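PDB 4OHF: cytosolic IMP-GMP specific 5'-nucleotidase from Legionella pneumophila subsp. pneumophila, which probably removes the 5'-phosphate from purine nucleoside monophosphates such as IMP and GMP by magnesium-dependent hydrolysis. Local coordinates for residues 21-26 with 301-306. Residues are numbered along the deposited sequence; the frame is centred on the assembly and turned at random.
Sequences GLDMDH and IGDHIY. With MG (magnesium ion), chain J; PO4 (phosphate ion), chain H.
D23 and D303 meet over a magnesium ion at the ends of two neighbouring parallel strands, 19-22 and 298-302: the metal site of a HAD-type phosphohydrolase, with the DxD motif in 21-26. The strands are tied by backbone bonds, I301 N to G21 O (2.8 Å) and D23 N to I301 O. On the sheet face carrying L22 and I301, the two side chains run side by side, CD2 of L22 against CD1 of I301, with L434 of helix 434-438 packed against both.

D23 grips the ion with both oxygens, OD1 at 2.2 Å and OD2 at a longer 2.5 Å; its chi1 of 164° swings the carboxylate across toward D303. D303 gives OD1, and its carboxylate stands almost perpendicular to that of D23 (89°). D25 offers its backbone O; its carboxylate turns away to Y31 and S211. A phosphate oxygen and a water also bind the metal, and D25 N donates to O3 of that phosphate (2.7 Å).

D303 has further partners. CB of H26 lies beside its carboxylate, T27 OG1 hydrogen-bonds to OD1, and H304 ND1 donates in its ring plane to the anti lone pair of D303 OD2, at 2.8 Å and 172°.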
loop_
_atom_site.group_PDB
_atom_site.type_symbol
_atom_site.label_atom_id
_atom_site.label_comp_id
_atom_site.label_asym_id
_atom_site.label_seq_id
_atom_site.Cartn_x
_atom_site.Cartn_y
_atom_site.Cartn_z
ATOM N N GLY B 21 -24.793 21.121 -8.710
ATOM C CA GLY B 21 -24.009 21.650 -7.610
ATOM C C GLY B 21 -22.877 22.500 -8.144
ATOM O O GLY B 21 -22.084 22.045 -8.971
ATOM N N LEU B 22 -22.803 23.740 -7.673
ATOM C CA LEU B 22 -21.767 24.651 -8.138
ATOM C C LEU B 22 -20.737 25.016 -7.092
ATOM O O LEU B 22 -21.074 25.381 -5.971
ATOM C CB LEU B 22 -22.383 25.955 -8.663
ATOM C CG LEU B 22 -23.394 25.872 -9.810
ATOM C CD1 LEU B 22 -24.013 27.257 -10.059
ATOM C CD2 LEU B 22 -22.706 25.345 -11.059
ATOM N N ASP B 23 -19.478 24.914 -7.489
ATOM C CA ASP B 23 -18.340 25.301 -6.672
ATOM C C ASP B 23 -18.442 26.829 -6.723
ATOM O O ASP B 23 -18.799 27.375 -7.755
ATOM C CB ASP B 23 -17.073 24.792 -7.369
ATOM C CG ASP B 23 -15.801 25.425 -6.849
ATOM O OD1 ASP B 23 -15.629 26.652 -6.978
ATOM O OD2 ASP B 23 -14.954 24.680 -6.325
ATOM N N MET B 24 -18.155 27.531 -5.633
ATOM C CA MET B 24 -18.269 28.992 -5.663
ATOM C C MET B 24 -17.040 29.757 -6.167
ATOM O O MET B 24 -17.078 30.360 -7.241
ATOM C CB MET B 24 -18.661 29.540 -4.290
ATOM C CG MET B 24 -18.708 31.047 -4.256
ATOM S SD MET B 24 -19.179 31.780 -2.657
ATOM C CE MET B 24 -17.685 31.571 -1.715
ATOM N N ASP B 25 -15.957 29.750 -5.400
ATOM C CA ASP B 25 -14.763 30.476 -5.802
ATOM C C ASP B 25 -14.090 29.895 -7.041
ATOM O O ASP B 25 -13.546 28.801 -7.004
ATOM C CB ASP B 25 -13.775 30.548 -4.633
ATOM C CG ASP B 25 -14.310 31.375 -3.465
ATOM O OD1 ASP B 25 -14.559 32.590 -3.635
ATOM O OD2 ASP B 25 -14.491 30.805 -2.371
ATOM N N HIS B 26 -14.158 30.646 -8.138
ATOM C CA HIS B 26 -13.580 30.302 -9.445
ATOM C C HIS B 26 -14.498 29.531 -10.386
ATOM O O HIS B 26 -14.137 29.304 -11.540
ATOM C CB HIS B 26 -12.245 29.562 -9.307
ATOM C CG HIS B 26 -11.208 30.331 -8.553
ATOM N ND1 HIS B 26 -10.927 30.101 -7.222
ATOM C CD2 HIS B 26 -10.422 31.371 -8.926
ATOM C CE1 HIS B 26 -10.017 30.965 -6.807
ATOM N NE2 HIS B 26 -9.692 31.746 -7.822
ATOM N N ILE B 301 -20.095 20.981 -10.651
ATOM C CA ILE B 301 -19.149 21.672 -11.510
ATOM C C ILE B 301 -18.105 22.391 -10.683
ATOM O O ILE B 301 -18.447 23.239 -9.848
ATOM C CB ILE B 301 -19.845 22.710 -12.407
ATOM C CG1 ILE B 301 -20.996 22.045 -13.163
ATOM C CG2 ILE B 301 -18.830 23.295 -13.391
ATOM C CD1 ILE B 301 -21.825 22.983 -13.992
ATOM N N GLY B 302 -16.837 22.048 -10.917
ATOM C CA GLY B 302 -15.728 22.663 -10.200
ATOM C C GLY B 302 -14.733 23.329 -11.144
ATOM O O GLY B 302 -14.950 23.361 -12.366
ATOM N N ASP B 303 -13.642 23.857 -10.590
ATOM C CA ASP B 303 -12.623 24.523 -11.394
ATOM C C ASP B 303 -11.268 23.832 -11.354
ATOM O O ASP B 303 -10.400 24.126 -12.164
ATOM C CB ASP B 303 -12.460 25.976 -10.954
ATOM C CG ASP B 303 -12.451 26.125 -9.454
ATOM O OD1 ASP B 303 -13.532 26.285 -8.868
ATOM O OD2 ASP B 303 -11.369 26.067 -8.853
ATOM N N HIS B 304 -11.077 22.918 -10.410
ATOM C CA HIS B 304 -9.815 22.184 -10.331
ATOM C C HIS B 304 -10.020 20.742 -9.882
ATOM O O HIS B 304 -10.924 20.470 -9.110
ATOM C CB HIS B 304 -8.815 22.915 -9.406
ATOM C CG HIS B 304 -8.248 24.170 -10.010
ATOM N ND1 HIS B 304 -8.920 25.377 -9.996
ATOM C CD2 HIS B 304 -7.106 24.388 -10.708
ATOM C CE1 HIS B 304 -8.219 26.280 -10.660
ATOM N NE2 HIS B 304 -7.115 25.705 -11.103
ATOM N N ILE B 305 -9.189 19.823 -10.380
ATOM C CA ILE B 305 -9.309 18.407 -10.027
ATOM C C ILE B 305 -8.896 18.132 -8.600
ATOM O O ILE B 305 -7.772 18.435 -8.207
ATOM C CB ILE B 305 -8.458 17.500 -10.942
ATOM C CG1 ILE B 305 -9.109 17.369 -12.317
ATOM C CG2 ILE B 305 -8.342 16.110 -10.337
ATOM C CD1 ILE B 305 -9.141 18.635 -13.091
ATOM N N TYR B 306 -9.805 17.536 -7.833
ATOM C CA TYR B 306 -9.558 17.205 -6.422
ATOM C C TYR B 306 -8.596 16.037 -6.210
ATOM O O TYR B 306 -9.007 14.945 -5.808
ATOM C CB TYR B 306 -10.889 16.897 -5.713
ATOM C CG TYR B 306 -11.727 18.127 -5.466
ATOM C CD1 TYR B 306 -11.359 19.046 -4.488
ATOM C CD2 TYR B 306 -12.836 18.417 -6.265
ATOM C CE1 TYR B 306 -12.063 20.230 -4.310
ATOM C CE2 TYR B 306 -13.553 19.608 -6.098
ATOM C CZ TYR B 306 -13.151 20.509 -5.114
ATOM O OH TYR B 306 -13.805 21.705 -4.941
HETATM MG MG MG J . -13.445 26.684 -6.698
HETATM P P PO4 H . -14.730 27.019 -3.335
HETATM O O1 PO4 H . -13.926 27.702 -2.286
HETATM O O2 PO4 H . -13.981 26.989 -4.608
HETATM O O3 PO4 H . -16.010 27.752 -3.534
HETATM O O4 PO4 H . -15.004 25.622 -2.911
HETATM O O HOH W 1 -13.140 23.223 -7.844
HETATM O O HOH W 2 -11.774 26.157 -5.574
#